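Local coordinates for ferrous iron transport protein B (Legionella pneumophila, PDB 3IBY) that probably transports ferrous iron across the bacterial inner membrane in a GTP-driven uptake system, this chain being its cytosolic GTPase and GDI portion, at residues Val177-Ile182 / Gln232-Leu237; Asp185-Leu190 / Phe203-Ala208. All coordinates share one frame; numbering follows the deposited sequence.

Interaction 1 (Val177-Ile182 / Gln232-Leu237); sequences VAAQQI and QNLDVL
A179 and L234 mark the closest backbone approach, their CA atoms 6.8 Å apart, where the first turns of two helices meet. Residues 177-182 are helical throughout. In 232-237 the helix gets going at L234, and N233, at the N-cap position, has a left-handed backbone (phi 60°, psi 46°) that turns the chain into it. The N233 side chain makes no capping bond, and the backbone bond from L237 N to N233 O, at 3.2 Å, closes the first turn.

No hydrogen bond crosses this contact; methyl groups do the work. The A179 methyl is shared by two leucines one helical turn apart: CB lies 4.0 Å from L234 CD1 and 4.1 Å from L237 CD2. L234 uses both branches, its other methyl, CD2, lying 4.0 Å from I182 CG2, and the two side chains run alongside each other, pointing opposite ways. The fork of L234 thus spans one turn of the facing helix, from A179 to I182. In I182 the longer branch lies beside the backbone N (chi1 -68°) and runs on extended, which takes CD1 to the aliphatic part of Q232, 4.1 Å from CG. Q232 itself bends at chi2, and its OE1 ends 4.2 Å from A178 CB, a plain van der Waals contact at the more open border of the patch.

Around this patch, L227 of helix 219-229 touches both I182 and L234, and T230 of the following loop also reaches I182. The starts of helices 177-193 and 234-253 thus meet beside helices 219-229 and 197-209, the latter placing A208 on L234, in the all-helical part of the chain.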
ATOM      1  N   VAL A 177     -10.805  16.221  17.075  1.00  4.92           N
ATOM      2  CA  VAL A 177     -12.178  16.400  16.697  1.00  5.16           C
ATOM      3  C   VAL A 177     -12.227  17.420  15.567  1.00  5.52           C
ATOM      4  O   VAL A 177     -12.974  17.248  14.599  1.00  5.95           O
ATOM      5  CB  VAL A 177     -13.025  16.875  17.921  1.00  4.91           C
ATOM      6  CG1 VAL A 177     -14.419  17.303  17.491  1.00  4.51           C
ATOM      7  CG2 VAL A 177     -13.097  15.766  18.963  1.00  4.28           C
ATOM      8  N   ALA A 178     -11.412  18.468  15.713  1.00  5.61           N
ATOM      9  CA  ALA A 178     -11.266  19.528  14.719  1.00  5.69           C
ATOM     10  C   ALA A 178     -10.851  18.915  13.400  1.00  5.83           C
ATOM     11  O   ALA A 178     -11.431  19.212  12.366  1.00  4.99           O
ATOM     12  CB  ALA A 178     -10.206  20.536  15.178  1.00  5.52           C
ATOM     13  N   ALA A 179      -9.847  18.044  13.476  1.00  6.18           N
ATOM     14  CA  ALA A 179      -9.296  17.355  12.318  1.00  6.82           C
ATOM     15  C   ALA A 179     -10.266  16.320  11.726  1.00  7.62           C
ATOM     16  O   ALA A 179     -10.382  16.195  10.492  1.00  7.14           O
ATOM     17  CB  ALA A 179      -7.953  16.696  12.669  1.00  6.07           C
ATOM     18  N   GLN A 180     -10.972  15.580  12.577  1.00  8.32           N
ATOM     19  CA  GLN A 180     -11.901  14.589  12.045  1.00  9.30           C
ATOM     20  C   GLN A 180     -13.031  15.319  11.312  1.00  9.03           C
ATOM     21  O   GLN A 180     -13.439  14.944  10.224  1.00  8.37           O
ATOM     22  CB  GLN A 180     -12.406  13.660  13.157  1.00  9.85           C
ATOM     23  CG  GLN A 180     -12.984  12.310  12.647  1.00 12.84           C
ATOM     24  CD  GLN A 180     -11.948  11.392  11.900  1.00 17.20           C
ATOM     25  OE1 GLN A 180     -12.148  11.031  10.714  1.00 18.14           O
ATOM     26  NE2 GLN A 180     -10.855  11.006  12.604  1.00 18.03           N
ATOM     27  N   GLN A 181     -13.494  16.401  11.910  1.00  9.46           N
ATOM     28  CA  GLN A 181     -14.488  17.243  11.291  1.00  9.88           C
ATOM     29  C   GLN A 181     -14.074  17.594   9.841  1.00  9.74           C
ATOM     30  O   GLN A 181     -14.871  17.450   8.915  1.00  9.58           O
ATOM     31  CB  GLN A 181     -14.696  18.500  12.156  1.00 10.17           C
ATOM     32  CG  GLN A 181     -16.039  19.242  11.969  1.00 12.19           C
ATOM     33  CD  GLN A 181     -15.936  20.572  11.189  1.00 14.31           C
ATOM     34  OE1 GLN A 181     -14.838  21.136  10.991  1.00 14.33           O
ATOM     35  NE2 GLN A 181     -17.097  21.090  10.769  1.00 13.68           N
ATOM     36  N   ILE A 182     -12.823  18.018   9.642  1.00  9.66           N
ATOM     37  CA  ILE A 182     -12.368  18.517   8.334  1.00  9.32           C
ATOM     38  C   ILE A 182     -12.324  17.400   7.305  1.00  8.90           C
ATOM     39  O   ILE A 182     -12.732  17.596   6.176  1.00  8.35           O
ATOM     40  CB  ILE A 182     -10.954  19.181   8.402  1.00  9.54           C
ATOM     41  CG1 ILE A 182     -10.996  20.475   9.202  1.00  9.55           C
ATOM     42  CG2 ILE A 182     -10.422  19.500   6.980  1.00  9.75           C
ATOM     43  CD1 ILE A 182      -9.622  21.040   9.549  1.00  9.12           C
ATOM     44  N   GLN A 232      -4.511  24.613  10.222  1.00 17.84           N
ATOM     45  CA  GLN A 232      -4.472  23.469  11.148  1.00 17.93           C
ATOM     46  C   GLN A 232      -3.258  22.569  10.962  1.00 18.14           C
ATOM     47  O   GLN A 232      -2.941  21.811  11.884  1.00 18.43           O
ATOM     48  CB  GLN A 232      -5.741  22.602  11.033  1.00 17.81           C
ATOM     49  CG  GLN A 232      -6.926  23.056  11.925  1.00 18.06           C
ATOM     50  CD  GLN A 232      -6.822  22.666  13.419  1.00 18.19           C
ATOM     51  OE1 GLN A 232      -6.337  21.581  13.780  1.00 17.26           O
ATOM     52  NE2 GLN A 232      -7.306  23.558  14.286  1.00 17.60           N
ATOM     53  N   ASN A 233      -2.597  22.631   9.790  1.00 18.04           N
ATOM     54  CA  ASN A 233      -1.508  21.689   9.426  1.00 17.36           C
ATOM     55  C   ASN A 233      -2.013  20.267   9.414  1.00 16.56           C
ATOM     56  O   ASN A 233      -1.391  19.357   9.962  1.00 16.38           O
ATOM     57  CB  ASN A 233      -0.322  21.724  10.396  1.00 17.30           C
ATOM     58  CG  ASN A 233       0.270  23.075  10.551  1.00 18.20           C
ATOM     59  OD1 ASN A 233       1.147  23.266  11.402  1.00 18.47           O
ATOM     60  ND2 ASN A 233      -0.188  24.040   9.739  1.00 19.02           N
ATOM     61  N   LEU A 234      -3.152  20.063   8.800  1.00 15.95           N
ATOM     62  CA  LEU A 234      -3.656  18.717   8.700  1.00 15.71           C
ATOM     63  C   LEU A 234      -2.527  17.711   8.388  1.00 15.44           C
ATOM     64  O   LEU A 234      -2.493  16.614   8.958  1.00 15.27           O
ATOM     65  CB  LEU A 234      -4.733  18.670   7.631  1.00 15.61           C
ATOM     66  CG  LEU A 234      -5.875  17.727   7.895  1.00 15.86           C
ATOM     67  CD1 LEU A 234      -6.576  18.121   9.192  1.00 15.58           C
ATOM     68  CD2 LEU A 234      -6.824  17.771   6.702  1.00 16.22           C
ATOM     69  N   ASP A 235      -1.590  18.076   7.509  1.00 15.37           N
ATOM     70  CA  ASP A 235      -0.603  17.072   7.024  1.00 15.69           C
ATOM     71  C   ASP A 235       0.143  16.480   8.193  1.00 15.09           C
ATOM     72  O   ASP A 235       0.168  15.261   8.396  1.00 15.73           O
ATOM     73  CB  ASP A 235       0.370  17.590   5.937  1.00 15.61           C
ATOM     74  CG  ASP A 235       1.097  18.873   6.318  1.00 16.98           C
ATOM     75  OD1 ASP A 235       2.182  19.129   5.737  1.00 18.65           O
ATOM     76  OD2 ASP A 235       0.590  19.629   7.174  1.00 18.11           O
ATOM     77  N   VAL A 236       0.661  17.370   9.010  1.00 14.35           N
ATOM     78  CA  VAL A 236       1.346  16.987  10.212  1.00 13.62           C
ATOM     79  C   VAL A 236       0.447  16.126  11.105  1.00 13.31           C
ATOM     80  O   VAL A 236       0.879  15.060  11.546  1.00 13.68           O
ATOM     81  CB  VAL A 236       1.826  18.237  10.954  1.00 13.47           C
ATOM     82  CG1 VAL A 236       2.740  17.861  12.123  1.00 12.93           C
ATOM     83  CG2 VAL A 236       2.525  19.196   9.973  1.00 13.04           C
ATOM     84  N   LEU A 237      -0.783  16.572  11.369  1.00 12.56           N
ATOM     85  CA  LEU A 237      -1.705  15.795  12.197  1.00 12.27           C
ATOM     86  C   LEU A 237      -1.981  14.409  11.642  1.00 12.50           C
ATOM     87  O   LEU A 237      -1.960  13.437  12.368  1.00 12.52           O
ATOM     88  CB  LEU A 237      -3.033  16.515  12.369  1.00 12.22           C
ATOM     89  CG  LEU A 237      -3.196  17.301  13.660  1.00 12.06           C
ATOM     90  CD1 LEU A 237      -1.876  17.929  14.073  1.00 12.92           C
ATOM     91  CD2 LEU A 237      -4.299  18.355  13.535  1.00 11.75           C
TER

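Interaction 2 (Asp185-Leu190 / Phe203-Ala208)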
ATOM      1  N   ASP A 185     -15.947  16.570   6.271  1.00  8.76           N
ATOM      2  CA  ASP A 185     -16.450  17.595   5.319  1.00  8.71           C
ATOM      3  C   ASP A 185     -15.833  17.337   3.937  1.00  8.57           C
ATOM      4  O   ASP A 185     -16.511  17.318   2.914  1.00  8.44           O
ATOM      5  CB  ASP A 185     -16.135  19.040   5.772  1.00  8.51           C
ATOM      6  CG  ASP A 185     -17.203  19.629   6.714  1.00  8.84           C
ATOM      7  OD1 ASP A 185     -16.890  20.592   7.462  1.00  6.26           O
ATOM      8  OD2 ASP A 185     -18.353  19.129   6.717  1.00  9.82           O
ATOM      9  N   LEU A 186     -14.535  17.114   3.930  1.00  8.59           N
ATOM     10  CA  LEU A 186     -13.819  16.876   2.710  1.00  8.65           C
ATOM     11  C   LEU A 186     -14.390  15.646   1.995  1.00  9.00           C
ATOM     12  O   LEU A 186     -14.756  15.746   0.827  1.00  9.01           O
ATOM     13  CB  LEU A 186     -12.339  16.730   3.029  1.00  8.52           C
ATOM     14  CG  LEU A 186     -11.373  16.999   1.902  1.00  8.54           C
ATOM     15  CD1 LEU A 186     -11.557  18.406   1.384  1.00  8.99           C
ATOM     16  CD2 LEU A 186      -9.963  16.773   2.403  1.00  7.89           C
ATOM     17  N   GLU A 187     -14.521  14.521   2.707  1.00  9.08           N
ATOM     18  CA  GLU A 187     -15.152  13.319   2.137  1.00  9.66           C
ATOM     19  C   GLU A 187     -16.522  13.602   1.529  1.00  9.70           C
ATOM     20  O   GLU A 187     -16.836  13.120   0.451  1.00 10.12           O
ATOM     21  CB  GLU A 187     -15.274  12.171   3.162  1.00  9.76           C
ATOM     22  CG  GLU A 187     -15.837  10.854   2.554  1.00 10.60           C
ATOM     23  CD  GLU A 187     -15.718   9.582   3.453  1.00 12.38           C
ATOM     24  OE1 GLU A 187     -15.765   9.682   4.696  1.00 12.59           O
ATOM     25  OE2 GLU A 187     -15.607   8.452   2.903  1.00 13.46           O
ATOM     26  N   ASN A 188     -17.337  14.386   2.204  1.00 10.07           N
ATOM     27  CA  ASN A 188     -18.699  14.640   1.723  1.00 10.50           C
ATOM     28  C   ASN A 188     -18.763  15.600   0.527  1.00 10.16           C
ATOM     29  O   ASN A 188     -19.492  15.365  -0.430  1.00  9.97           O
ATOM     30  CB  ASN A 188     -19.560  15.139   2.897  1.00 11.18           C
ATOM     31  CG  ASN A 188     -19.806  14.037   3.953  1.00 12.77           C
ATOM     32  OD1 ASN A 188     -19.677  14.269   5.171  1.00 12.86           O
ATOM     33  ND2 ASN A 188     -20.161  12.831   3.473  1.00 13.66           N
ATOM     34  N   GLN A 189     -18.000  16.685   0.593  1.00 10.13           N
ATOM     35  CA  GLN A 189     -17.750  17.544  -0.563  1.00 10.19           C
ATOM     36  C   GLN A 189     -17.513  16.654  -1.808  1.00  9.98           C
ATOM     37  O   GLN A 189     -18.213  16.799  -2.828  1.00 10.37           O
ATOM     38  CB  GLN A 189     -16.521  18.420  -0.279  1.00 10.58           C
ATOM     39  CG  GLN A 189     -16.444  19.817  -0.944  1.00 11.72           C
ATOM     40  CD  GLN A 189     -15.389  20.757  -0.247  1.00 13.75           C
ATOM     41  OE1 GLN A 189     -14.769  20.385   0.757  1.00 12.94           O
ATOM     42  NE2 GLN A 189     -15.211  21.974  -0.784  1.00 14.28           N
ATOM     43  N   LEU A 190     -16.566  15.711  -1.697  1.00  8.83           N
ATOM     44  CA  LEU A 190     -16.223  14.797  -2.794  1.00  8.11           C
ATOM     45  C   LEU A 190     -17.394  13.928  -3.266  1.00  8.10           C
ATOM     46  O   LEU A 190     -17.624  13.811  -4.464  1.00  7.30           O
ATOM     47  CB  LEU A 190     -15.039  13.890  -2.414  1.00  7.76           C
ATOM     48  CG  LEU A 190     -13.724  14.615  -2.134  1.00  6.87           C
ATOM     49  CD1 LEU A 190     -12.621  13.658  -1.936  1.00  5.41           C
ATOM     50  CD2 LEU A 190     -13.402  15.606  -3.253  1.00  7.06           C
ATOM     51  N   PHE A 203      -9.267   9.668  -1.492  1.00  6.33           N
ATOM     52  CA  PHE A 203      -8.784  10.914  -2.049  1.00  7.20           C
ATOM     53  C   PHE A 203      -8.748  12.069  -1.013  1.00  7.03           C
ATOM     54  O   PHE A 203      -7.897  12.976  -1.089  1.00  7.00           O
ATOM     55  CB  PHE A 203      -9.677  11.257  -3.235  1.00  7.67           C
ATOM     56  CG  PHE A 203      -9.255  12.472  -3.978  1.00 11.59           C
ATOM     57  CD1 PHE A 203      -7.907  12.819  -4.081  1.00 14.82           C
ATOM     58  CD2 PHE A 203     -10.214  13.274  -4.608  1.00 14.14           C
ATOM     59  CE1 PHE A 203      -7.524  13.947  -4.796  1.00 16.69           C
ATOM     60  CE2 PHE A 203      -9.846  14.401  -5.321  1.00 15.24           C
ATOM     61  CZ  PHE A 203      -8.502  14.747  -5.418  1.00 15.98           C
ATOM     62  N   SER A 204      -9.654  12.001  -0.035  1.00  6.43           N
ATOM     63  CA  SER A 204      -9.707  12.962   1.075  1.00  5.93           C
ATOM     64  C   SER A 204      -8.440  12.951   1.951  1.00  5.34           C
ATOM     65  O   SER A 204      -7.881  14.030   2.298  1.00  4.08           O
ATOM     66  CB  SER A 204     -10.974  12.735   1.943  1.00  5.63           C
ATOM     67  OG  SER A 204     -11.094  11.403   2.384  1.00  4.47           O
ATOM     68  N   ARG A 205      -7.998  11.739   2.296  1.00  4.80           N
ATOM     69  CA  ARG A 205      -6.770  11.554   3.071  1.00  4.14           C
ATOM     70  C   ARG A 205      -5.575  12.083   2.319  1.00  4.12           C
ATOM     71  O   ARG A 205      -4.727  12.744   2.893  1.00  3.87           O
ATOM     72  CB  ARG A 205      -6.560  10.090   3.432  1.00  4.22           C
ATOM     73  CG  ARG A 205      -7.282   9.639   4.723  1.00  5.47           C
ATOM     74  CD  ARG A 205      -8.761   9.782   4.601  1.00  5.90           C
ATOM     75  NE  ARG A 205      -9.449   9.557   5.854  1.00  7.50           N
ATOM     76  CZ  ARG A 205     -10.715   9.908   6.069  1.00  8.18           C
ATOM     77  NH1 ARG A 205     -11.440  10.504   5.118  1.00  8.62           N
ATOM     78  NH2 ARG A 205     -11.274   9.650   7.232  1.00  7.46           N
ATOM     79  N   ARG A 206      -5.517  11.838   1.022  1.00  4.60           N
ATOM     80  CA  ARG A 206      -4.401  12.341   0.242  1.00  5.62           C
ATOM     81  C   ARG A 206      -4.362  13.877   0.203  1.00  6.06           C
ATOM     82  O   ARG A 206      -3.303  14.511   0.396  1.00  5.03           O
ATOM     83  CB  ARG A 206      -4.435  11.721  -1.162  1.00  6.08           C
ATOM     84  CG  ARG A 206      -3.651  10.406  -1.319  1.00  6.06           C
ATOM     85  CD  ARG A 206      -3.133   9.825   0.008  1.00  7.42           C
ATOM     86  NE  ARG A 206      -3.830   8.593   0.344  1.00  6.73           N
ATOM     87  CZ  ARG A 206      -3.894   8.046   1.546  1.00  7.31           C
ATOM     88  NH1 ARG A 206      -3.356   8.603   2.626  1.00  6.17           N
ATOM     89  NH2 ARG A 206      -4.533   6.906   1.664  1.00 11.59           N
ATOM     90  N   LEU A 207      -5.514  14.467  -0.060  1.00  6.89           N
ATOM     91  CA  LEU A 207      -5.644  15.918   0.003  1.00  7.82           C
ATOM     92  C   LEU A 207      -5.167  16.423   1.363  1.00  8.06           C
ATOM     93  O   LEU A 207      -4.351  17.339   1.447  1.00  7.83           O
ATOM     94  CB  LEU A 207      -7.101  16.314  -0.219  1.00  7.82           C
ATOM     95  CG  LEU A 207      -7.507  16.789  -1.603  1.00  8.86           C
ATOM     96  CD1 LEU A 207      -6.495  16.297  -2.644  1.00 10.62           C
ATOM     97  CD2 LEU A 207      -8.962  16.372  -1.911  1.00  9.03           C
ATOM     98  N   ALA A 208      -5.672  15.792   2.419  1.00  8.72           N
ATOM     99  CA  ALA A 208      -5.303  16.120   3.795  1.00  9.03           C
ATOM    100  C   ALA A 208      -3.812  16.090   3.980  1.00  9.40           C
ATOM    101  O   ALA A 208      -3.262  16.848   4.755  1.00  9.59           O
ATOM    102  CB  ALA A 208      -5.953  15.150   4.753  1.00  9.01           C
TER
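S204 OG, facing E187, is gripped by several groups. It accepts a hydrogen bond from R205 NH1 at 2.9 Å, lying in the guanidinium plane, and is also hydrogen-bonded to the carbonyl oxygens of Y201 and A200, a turn back in its own helix. With chi1 at 53° the hydroxyl is tucked back over its own helix, where those two carbonyls lie. Its CB meets the facing backbone, 4.0 Å from E187 N, in plain van der Waals contact.

R205 leaves its helix pointing away, then bends back until NH1 is 4.4 Å from E187 OE1. That is too long for a salt bridge, though the opposite charges probably attract.

Two leucines of 185-190 reach across to the other helix, both within touching range of S204: L186 meets its carbonyl oxygen, L190 its backbone N. L186 CD2 lies 3.4 Å from S204 O and 3.9 Å from L207 CB. One turn on, L190 crosses F203 at about a right angle; its CD1 meets ring atom CD2 of F203 at 3.6 Å. The F203 ring is backed by L207, whose CD2 sits over its centre on one face.

The helix axes come within 9.2 Å at an angle of 126°, with E187 and S204 at the crossing. Joined by a short connection, helices 177-193 and 197-209 form a splayed helical hairpin with a largely apolar interior, part of the all-helical GDI domain of FeoB.

Both contacts draw on helix 177-193: interaction 1 uses its first turns, interaction 2 a later stretch. Along the chain, interaction 2 is nested inside the loop that interaction 1 closes. Their centres are 12 Å apart, and they meet directly, with L234 CD2 packed 3.4 Å from A208 CB and D235 CB 3.9 Å from A208 O. At another point Q180 OE1 comes to 3.8 Å from R205 NH2, as packing. Helix 197-209 thus lies against both helix 177-193 and the start of helix 234-253. Both contacts are away from the predicted GTP-binding residues, and between them they join three helices, 177-193, 197-209 and 234-253.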